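Local atomic coordinates of DNA helicase RecQ (Deinococcus radiodurans, PDB entry 4Q48), a protein that probably couples ATP hydrolysis to duplex DNA unwinding, translocating in the 3'-to-5' direction. Residues L167-P172 with V194-D199; P122-L125 with R129-D132; H148-W153 with P159-L164. All coordinates share one frame; numbering follows the deposited sequence.

Interaction 1 of 3, residues L167-P172 with V194-D199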
loop_
_atom_site.group_PDB
_atom_site.type_symbol
_atom_site.label_atom_id
_atom_site.label_comp_id
_atom_site.label_asym_id
_atom_site.label_seq_id
_atom_site.Cartn_x
_atom_site.Cartn_y
_atom_site.Cartn_z
ATOM N N LEU A 167 8.572 22.569 -3.763
ATOM C CA LEU A 167 8.583 22.447 -5.215
ATOM C C LEU A 167 7.431 23.229 -5.808
ATOM O O LEU A 167 7.607 23.944 -6.790
ATOM C CB LEU A 167 8.509 20.995 -5.680
ATOM C CG LEU A 167 9.725 20.154 -5.299
ATOM C CD1 LEU A 167 9.614 18.786 -5.946
ATOM C CD2 LEU A 167 11.062 20.834 -5.604
ATOM N N ALA A 168 6.247 23.085 -5.228
ATOM C CA ALA A 168 5.088 23.827 -5.705
ATOM C C ALA A 168 5.226 25.345 -5.477
ATOM O O ALA A 168 4.585 26.136 -6.173
ATOM C CB ALA A 168 3.842 23.306 -5.053
ATOM N N GLU A 169 6.029 25.755 -4.496
ATOM C CA GLU A 169 6.257 27.188 -4.270
ATOM C C GLU A 169 7.177 27.807 -5.302
ATOM O O GLU A 169 6.767 28.630 -6.105
ATOM C CB GLU A 169 6.846 27.443 -2.887
ATOM C CG GLU A 169 5.835 27.894 -1.850
ATOM C CD GLU A 169 6.235 27.493 -0.438
ATOM O OE1 GLU A 169 5.701 26.470 0.080
ATOM O OE2 GLU A 169 7.095 28.201 0.142
ATOM N N ARG A 170 8.424 27.363 -5.306
ATOM C CA ARG A 170 9.445 28.001 -6.114
ATOM C C ARG A 170 9.322 27.665 -7.591
ATOM O O ARG A 170 9.898 28.368 -8.432
ATOM C CB ARG A 170 10.835 27.669 -5.560
ATOM C CG ARG A 170 11.151 28.605 -4.399
ATOM C CD ARG A 170 12.515 28.452 -3.791
ATOM N NE ARG A 170 13.540 28.943 -4.684
ATOM C CZ ARG A 170 14.827 29.040 -4.366
ATOM N NH1 ARG A 170 15.250 28.685 -3.164
ATOM N NH2 ARG A 170 15.701 29.483 -5.261
ATOM N N PHE A 171 8.559 26.621 -7.911
ATOM C CA PHE A 171 8.360 26.205 -9.300
ATOM C C PHE A 171 6.919 25.851 -9.598
ATOM O O PHE A 171 6.635 24.704 -9.923
ATOM C CB PHE A 171 9.229 24.984 -9.643
ATOM C CG PHE A 171 10.662 25.123 -9.232
ATOM C CD1 PHE A 171 11.067 24.745 -7.972
ATOM C CD2 PHE A 171 11.592 25.645 -10.108
ATOM C CE1 PHE A 171 12.371 24.884 -7.597
ATOM C CE2 PHE A 171 12.889 25.791 -9.745
ATOM C CZ PHE A 171 13.291 25.410 -8.491
ATOM N N PRO A 172 6.000 26.823 -9.494
ATOM C CA PRO A 172 4.581 26.538 -9.752
ATOM C C PRO A 172 4.321 26.091 -11.184
ATOM O O PRO A 172 3.459 25.261 -11.460
ATOM C CB PRO A 172 3.899 27.880 -9.493
ATOM C CG PRO A 172 4.863 28.650 -8.651
ATOM C CD PRO A 172 6.213 28.231 -9.124
ATOM N N VAL A 194 0.855 18.032 0.944
ATOM C CA VAL A 194 2.251 18.485 0.869
ATOM C C VAL A 194 2.685 18.992 -0.515
ATOM O O VAL A 194 3.437 19.971 -0.626
ATOM C CB VAL A 194 3.197 17.379 1.333
ATOM C CG1 VAL A 194 4.615 17.924 1.479
ATOM C CG2 VAL A 194 2.714 16.837 2.673
ATOM N N LEU A 195 2.258 18.288 -1.560
ATOM C CA LEU A 195 2.694 18.595 -2.916
ATOM C C LEU A 195 1.588 19.247 -3.740
ATOM O O LEU A 195 1.630 19.191 -4.973
ATOM C CB LEU A 195 3.187 17.314 -3.606
ATOM C CG LEU A 195 4.121 16.437 -2.760
ATOM C CD1 LEU A 195 4.301 15.063 -3.371
ATOM C CD2 LEU A 195 5.470 17.109 -2.551
ATOM N N ARG A 196 0.624 19.874 -3.059
ATOM C CA ARG A 196 -0.567 20.472 -3.695
ATOM C C ARG A 196 -1.104 19.718 -4.896
ATOM O O ARG A 196 -1.085 20.209 -6.025
ATOM C CB ARG A 196 -0.310 21.924 -4.096
ATOM C CG ARG A 196 0.339 22.745 -3.017
ATOM C CD ARG A 196 0.742 24.112 -3.536
ATOM N NE ARG A 196 1.920 24.576 -2.805
ATOM C CZ ARG A 196 2.358 25.832 -2.749
ATOM N NH1 ARG A 196 3.440 26.100 -2.025
ATOM N NH2 ARG A 196 1.758 26.801 -3.443
ATOM N N LEU A 197 -1.605 18.519 -4.633
ATOM C CA LEU A 197 -2.178 17.687 -5.678
ATOM C C LEU A 197 -3.616 17.387 -5.307
ATOM O O LEU A 197 -4.215 16.419 -5.796
ATOM C CB LEU A 197 -1.351 16.409 -5.882
ATOM C CG LEU A 197 0.120 16.720 -6.190
ATOM C CD1 LEU A 197 0.982 15.477 -6.340
ATOM C CD2 LEU A 197 0.214 17.571 -7.433
ATOM N N GLU A 198 -4.176 18.235 -4.443
ATOM C CA GLU A 198 -5.575 18.084 -4.061
ATOM C C GLU A 198 -6.400 18.295 -5.302
ATOM O O GLU A 198 -7.379 17.596 -5.531
ATOM C CB GLU A 198 -5.991 19.075 -2.968
ATOM C CG GLU A 198 -5.491 20.495 -3.186
ATOM C CD GLU A 198 -4.233 20.801 -2.387
ATOM O OE1 GLU A 198 -3.804 19.916 -1.624
ATOM O OE2 GLU A 198 -3.663 21.905 -2.532
ATOM N N ASP A 199 -5.946 19.221 -6.136
ATOM C CA ASP A 199 -6.662 19.566 -7.351
ATOM C C ASP A 199 -6.179 18.755 -8.564
ATOM O O ASP A 199 -6.662 18.928 -9.689
ATOM C CB ASP A 199 -6.524 21.073 -7.592
ATOM C CG ASP A 199 -6.940 21.907 -6.359
ATOM O OD1 ASP A 199 -7.934 21.537 -5.686
ATOM O OD2 ASP A 199 -6.278 22.933 -6.056
#
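Arg196 lays its side chain across the last turn of helix 165-170, passing over Ala168 to reach Glu169, and so illustrates how a long basic residue can join a loop, here the one after helix 185-194, to a neighbouring helix at the margin of a P-loop NTPase fold. The setting is the first RecA-like domain of the helicase core, where helix 165-170 leads into strand 176-180 and the segment 194-199 runs from the end of helix 185-194 toward strand 202-204. Ala168 directs its methyl group at the arginine, with CB 3.2 Å from Arg196 NE and 3.5 Å from Arg196 CD. The guanidinium lies flat against the helix backbone, as its face contacts make plain: Ala168 C sits over the centre of one face, 3.9 Å above its plane, with Glu169 N over that face too. The carboxyl carbon of Glu169 comes instead to the edge of the guanidinium, in its plane. Here the two long side chains cross at about a right angle, and the carboxylate and guanidinium planes are turned 34° apart, so the pair is tilted rather than coplanar. Arg196 reaches this position because CG stands anti to its carbonyl carbon (chi1 -47°) and the chain then runs extended from CG to NE. The helix and the loop are both anchored on the sheet: Leu167 and Leu195 pack on Ile144 of strand 139-145, and Leu195 O accepts a hydrogen bond from Arg176. The ionic link between them is a salt bridge made through a single nitrogen, Arg196 NH1 lying 3.1 Å from Glu169 OE1.

Interaction 2 of 3, residues P122-L125 with R129-D132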
loop_
_atom_site.group_PDB
_atom_site.type_symbol
_atom_site.label_atom_id
_atom_site.label_comp_id
_atom_site.label_asym_id
_atom_site.label_seq_id
_atom_site.Cartn_x
_atom_site.Cartn_y
_atom_site.Cartn_z
ATOM N N PRO A 122 16.696 13.927 -1.547
ATOM C CA PRO A 122 15.983 15.067 -0.959
ATOM C C PRO A 122 16.930 16.017 -0.252
ATOM O O PRO A 122 16.755 17.236 -0.259
ATOM C CB PRO A 122 15.048 14.399 0.052
ATOM C CG PRO A 122 14.863 13.024 -0.463
ATOM C CD PRO A 122 16.144 12.636 -1.102
ATOM N N GLU A 123 17.953 15.427 0.348
ATOM C CA GLU A 123 18.964 16.161 1.096
ATOM C C GLU A 123 19.653 17.157 0.159
ATOM O O GLU A 123 19.823 18.330 0.500
ATOM C CB GLU A 123 19.950 15.164 1.740
ATOM C CG GLU A 123 21.357 15.660 1.953
ATOM C CD GLU A 123 22.212 15.529 0.704
ATOM O OE1 GLU A 123 21.924 14.638 -0.132
ATOM O OE2 GLU A 123 23.165 16.327 0.557
ATOM N N ARG A 124 20.039 16.691 -1.026
ATOM C CA ARG A 124 20.616 17.594 -2.008
ATOM C C ARG A 124 19.585 18.621 -2.511
ATOM O O ARG A 124 19.877 19.806 -2.553
ATOM C CB ARG A 124 21.192 16.807 -3.183
ATOM C CG ARG A 124 22.222 17.576 -3.983
ATOM C CD ARG A 124 23.459 17.782 -3.151
ATOM N NE ARG A 124 24.504 18.467 -3.892
ATOM C CZ ARG A 124 25.723 18.658 -3.416
ATOM N NH1 ARG A 124 26.029 18.202 -2.207
ATOM N NH2 ARG A 124 26.635 19.290 -4.145
ATOM N N LEU A 125 18.388 18.165 -2.878
ATOM C CA LEU A 125 17.385 19.015 -3.507
ATOM C C LEU A 125 16.965 20.219 -2.672
ATOM O O LEU A 125 16.790 21.321 -3.199
ATOM C CB LEU A 125 16.135 18.211 -3.852
ATOM C CG LEU A 125 14.959 19.071 -4.319
ATOM C CD1 LEU A 125 15.256 19.614 -5.693
ATOM C CD2 LEU A 125 13.632 18.310 -4.340
ATOM N N ARG A 129 20.998 26.437 -2.190
ATOM C CA ARG A 129 21.843 26.503 -3.367
ATOM C C ARG A 129 21.295 25.648 -4.510
ATOM O O ARG A 129 21.232 26.106 -5.659
ATOM C CB ARG A 129 23.263 26.089 -3.013
ATOM C CG ARG A 129 24.217 26.201 -4.136
ATOM C CD ARG A 129 25.413 25.335 -3.874
ATOM N NE ARG A 129 26.395 25.390 -4.949
ATOM C CZ ARG A 129 26.610 24.385 -5.786
ATOM N NH1 ARG A 129 25.890 23.277 -5.658
ATOM N NH2 ARG A 129 27.527 24.490 -6.751
ATOM N N THR A 130 20.894 24.414 -4.207
ATOM C CA THR A 130 20.429 23.515 -5.252
ATOM C C THR A 130 19.163 24.049 -5.945
ATOM O O THR A 130 19.029 23.979 -7.164
ATOM C CB THR A 130 20.142 22.099 -4.673
ATOM O OG1 THR A 130 21.338 21.565 -4.104
ATOM C CG2 THR A 130 19.625 21.138 -5.755
ATOM N N LEU A 131 18.255 24.615 -5.167
ATOM C CA LEU A 131 17.008 25.130 -5.717
ATOM C C LEU A 131 17.291 26.305 -6.662
ATOM O O LEU A 131 16.564 26.532 -7.633
ATOM C CB LEU A 131 16.069 25.533 -4.580
ATOM C CG LEU A 131 15.449 24.307 -3.890
ATOM C CD1 LEU A 131 15.016 24.668 -2.497
ATOM C CD2 LEU A 131 14.281 23.698 -4.664
ATOM N N ASP A 132 18.379 27.024 -6.393
ATOM C CA ASP A 132 18.781 28.142 -7.235
ATOM C C ASP A 132 19.254 27.661 -8.621
ATOM O O ASP A 132 18.852 28.254 -9.637
ATOM C CB ASP A 132 19.903 28.949 -6.553
ATOM C CG ASP A 132 19.381 29.920 -5.490
ATOM O OD1 ASP A 132 18.163 30.164 -5.426
ATOM O OD2 ASP A 132 20.195 30.426 -4.690
#
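The guanidinium groups of Arg124 and Arg129 meet obliquely, Arg124 NH2 standing 4.3 Å from Arg129 NH1, and Thr130 OG1 also lies at a slant to the Arg124 group. A third flat group, the peptide carbonyl of Arg124, carries the main bond: the hydroxyl of Thr130 donates to it, OG1 to Arg124 O 2.8 Å. The donor stands above the carbonyl plane, 39° out of it, and meets the C=O at 140°. Thr130 divides its two branches over the end of helix 122-125. With OG1 anti to the carbonyl carbon (chi1 -60°) the hydroxyl is turned to Arg124 O, while the methyl CG2 rests 3.8 Å from Leu125 CA. Next to it Leu131 sets CG against Leu125 O and brings a methyl to the leucine side chain, CD2 lying 4.3 Å from Leu125 CD1.

The arrangement consists of two short consecutive helices, 122-125 and 128-135, joined by a brief turn, within the connection from strand 117-120 to strand 139-145 of the first RecA-like domain. Leu125 continues inward to Leu167 of helix 165-170, and Asp132 forms a salt bridge with Arg170 of that helix. On the outer side Arg129 NH1 forms a salt bridge with Glu107 of helix 100-111, whose side chain Arg124 also touches. That carboxylate is likely to offset the charge of the neighbouring arginines, so the turn can combine one buried hydroxyl-carbonyl bond with two basic groups gathered beside an acid.

Interaction 3 of 3, residues H148-W153 with P159-L164; sequences HCVSQW and PEYQQL
The sulfur of Cys149 stands almost squarely over the ring of Tyr161, SG lying 4.7 Å from the ring centroid and only 11° off the normal. This distant sulfur-aromatic contact is supported by Cys149 CB, which rests on the same face 3.4 Å from Tyr161 CD2. Leu164 CD1 comes over the opposite face, offset toward the rim. Val150 approaches the edge near the ring plane, its CG1 4.0 Å from Tyr161 CD2.

The contact lies within the loop that joins strand 139-145 to helix 165-170. His148 ends the DEAH sequence of motif II, and Trp153 and Phe157 belong to the aromatic-rich loop that follows, which probably couples DNA binding to ATP hydrolysis, as in other RecQ helicases. The Tyr161 side chain is about 10 Å from that of Lys52, an ADP-binding residue, with no nucleotide bound here. Its hydroxyl hydrogen-bonds to Asp145 O, at the start of motif II. With an alanine in place of Tyr161, Asp145 O would probably lose this mate and a gap would open between Cys149 and Leu164. Packing on both faces and the hydroxyl bond hold the ring in place and tie this loop to the motif II backbone.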
loop_
_atom_site.group_PDB
_atom_site.type_symbol
_atom_site.label_atom_id
_atom_site.label_comp_id
_atom_site.label_asym_id
_atom_site.label_seq_id
_atom_site.Cartn_x
_atom_site.Cartn_y
_atom_site.Cartn_z
ATOM N N HIS A 148 4.754 8.795 -0.342
ATOM C CA HIS A 148 4.159 8.478 0.944
ATOM C C HIS A 148 4.997 8.975 2.116
ATOM O O HIS A 148 4.451 9.268 3.180
ATOM C CB HIS A 148 3.957 6.967 1.067
ATOM C CG HIS A 148 5.201 6.165 0.830
ATOM N ND1 HIS A 148 5.412 5.435 -0.321
ATOM C CD2 HIS A 148 6.296 5.972 1.602
ATOM C CE1 HIS A 148 6.584 4.829 -0.247
ATOM N NE2 HIS A 148 7.140 5.135 0.912
ATOM N N CYS A 149 6.300 9.147 1.902
ATOM C CA CYS A 149 7.203 9.492 2.995
ATOM C C CYS A 149 6.902 10.820 3.672
ATOM O O CYS A 149 7.398 11.077 4.764
ATOM C CB CYS A 149 8.649 9.506 2.515
ATOM S SG CYS A 149 9.385 7.897 2.296
ATOM N N VAL A 150 6.133 11.678 3.011
ATOM C CA VAL A 150 5.733 12.950 3.604
ATOM C C VAL A 150 4.813 12.719 4.812
ATOM O O VAL A 150 4.814 13.498 5.764
ATOM C CB VAL A 150 5.034 13.869 2.566
ATOM C CG1 VAL A 150 5.961 14.133 1.398
ATOM C CG2 VAL A 150 3.723 13.266 2.071
ATOM N N SER A 151 4.057 11.625 4.769
ATOM C CA SER A 151 3.036 11.304 5.766
ATOM C C SER A 151 3.578 10.685 7.047
ATOM O O SER A 151 4.513 9.878 7.004
ATOM C CB SER A 151 2.006 10.345 5.162
ATOM O OG SER A 151 0.926 10.131 6.050
ATOM N N GLN A 152 3.002 11.086 8.183
ATOM C CA GLN A 152 3.256 10.410 9.459
ATOM C C GLN A 152 2.740 8.977 9.340
ATOM O O GLN A 152 3.210 8.075 10.031
ATOM C CB GLN A 152 2.554 11.110 10.634
ATOM C CG GLN A 152 1.027 10.939 10.603
ATOM C CD GLN A 152 0.230 12.104 11.180
ATOM O OE1 GLN A 152 0.369 13.256 10.746
ATOM N NE2 GLN A 152 -0.643 11.800 12.142
ATOM N N TRP A 153 1.763 8.784 8.455
ATOM C CA TRP A 153 1.051 7.514 8.350
ATOM C C TRP A 153 1.676 6.414 7.499
ATOM O O TRP A 153 2.151 5.406 8.021
ATOM C CB TRP A 153 -0.369 7.773 7.820
ATOM C CG TRP A 153 -1.187 8.651 8.731
ATOM C CD1 TRP A 153 -1.384 10.005 8.625
ATOM C CD2 TRP A 153 -1.897 8.233 9.907
ATOM N NE1 TRP A 153 -2.177 10.449 9.662
ATOM C CE2 TRP A 153 -2.507 9.381 10.458
ATOM C CE3 TRP A 153 -2.084 6.996 10.542
ATOM C CZ2 TRP A 153 -3.281 9.328 11.605
ATOM C CZ3 TRP A 153 -2.854 6.948 11.678
ATOM C CH2 TRP A 153 -3.443 8.105 12.199
ATOM N N PRO A 159 11.846 13.455 7.748
ATOM C CA PRO A 159 11.638 14.876 8.059
ATOM C C PRO A 159 11.923 15.731 6.826
ATOM O O PRO A 159 11.312 16.788 6.639
ATOM C CB PRO A 159 12.644 15.146 9.189
ATOM C CG PRO A 159 13.098 13.786 9.654
ATOM C CD PRO A 159 13.014 12.904 8.445
ATOM N N GLU A 160 12.828 15.227 5.984
ATOM C CA GLU A 160 13.155 15.829 4.698
ATOM C C GLU A 160 11.881 15.930 3.882
ATOM O O GLU A 160 11.479 17.013 3.459
ATOM C CB GLU A 160 14.174 14.974 3.929
ATOM C CG GLU A 160 15.368 14.448 4.726
ATOM C CD GLU A 160 16.163 13.379 3.959
ATOM O OE1 GLU A 160 17.257 13.701 3.426
ATOM O OE2 GLU A 160 15.668 12.225 3.860
ATOM N N TYR A 161 11.245 14.782 3.680
ATOM C CA TYR A 161 10.145 14.673 2.738
ATOM C C TYR A 161 8.976 15.644 2.936
ATOM O O TYR A 161 8.339 16.011 1.956
ATOM C CB TYR A 161 9.633 13.225 2.698
ATOM C CG TYR A 161 10.146 12.524 1.459
ATOM C CD1 TYR A 161 11.508 12.329 1.258
ATOM C CD2 TYR A 161 9.270 12.157 0.433
ATOM C CE1 TYR A 161 11.981 11.735 0.091
ATOM C CE2 TYR A 161 9.732 11.568 -0.737
ATOM C CZ TYR A 161 11.094 11.362 -0.909
ATOM O OH TYR A 161 11.558 10.774 -2.081
ATOM N N GLN A 162 8.707 16.119 4.148
ATOM C CA GLN A 162 7.548 16.994 4.269
ATOM C C GLN A 162 7.941 18.441 4.027
ATOM O O GLN A 162 7.119 19.339 4.195
ATOM C CB GLN A 162 6.905 16.909 5.652
ATOM C CG GLN A 162 7.895 17.034 6.795
ATOM C CD GLN A 162 7.233 16.875 8.144
ATOM O OE1 GLN A 162 6.013 16.719 8.233
ATOM N NE2 GLN A 162 8.025 16.954 9.207
ATOM N N GLN A 163 9.187 18.670 3.626
ATOM C CA GLN A 163 9.611 19.994 3.186
ATOM C C GLN A 163 9.411 20.220 1.682
ATOM O O GLN A 163 9.450 21.362 1.204
ATOM C CB GLN A 163 11.062 20.232 3.552
ATOM C CG GLN A 163 11.331 20.083 5.023
ATOM C CD GLN A 163 12.708 20.575 5.390
ATOM O OE1 GLN A 163 13.250 21.475 4.738
ATOM N NE2 GLN A 163 13.306 19.963 6.414
ATOM N N LEU A 164 9.172 19.134 0.948
ATOM C CA LEU A 164 8.960 19.185 -0.498
ATOM C C LEU A 164 7.715 19.975 -0.853
ATOM O O LEU A 164 7.323 20.042 -2.025
ATOM C CB LEU A 164 8.832 17.772 -1.066
ATOM C CG LEU A 164 10.122 16.954 -1.034
ATOM C CD1 LEU A 164 9.896 15.599 -1.640
ATOM C CD2 LEU A 164 11.289 17.684 -1.703
#

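From the N terminus the three contacts follow in series, each closing its own loop, the first two short and the last longer, with none nested or crossed. Interaction 2 closes first, folding the link after strand 117-120 into two helices. Interaction 3 then closes a turn within the loop between strand 139-145 and helix 165-170, and interaction 1 spans strand 176-180 and helix 185-194. They nevertheless adjoin in space, with centres 14 to 16 Å apart. Pro122 meets Tyr161 between interactions 2 and 3, Val194 packs on Val150 between 1 and 3, and Phe171 packs against Leu131 between 1 and 2. Together they tie successive connections of the first RecA-like domain beside its central parallel sheet.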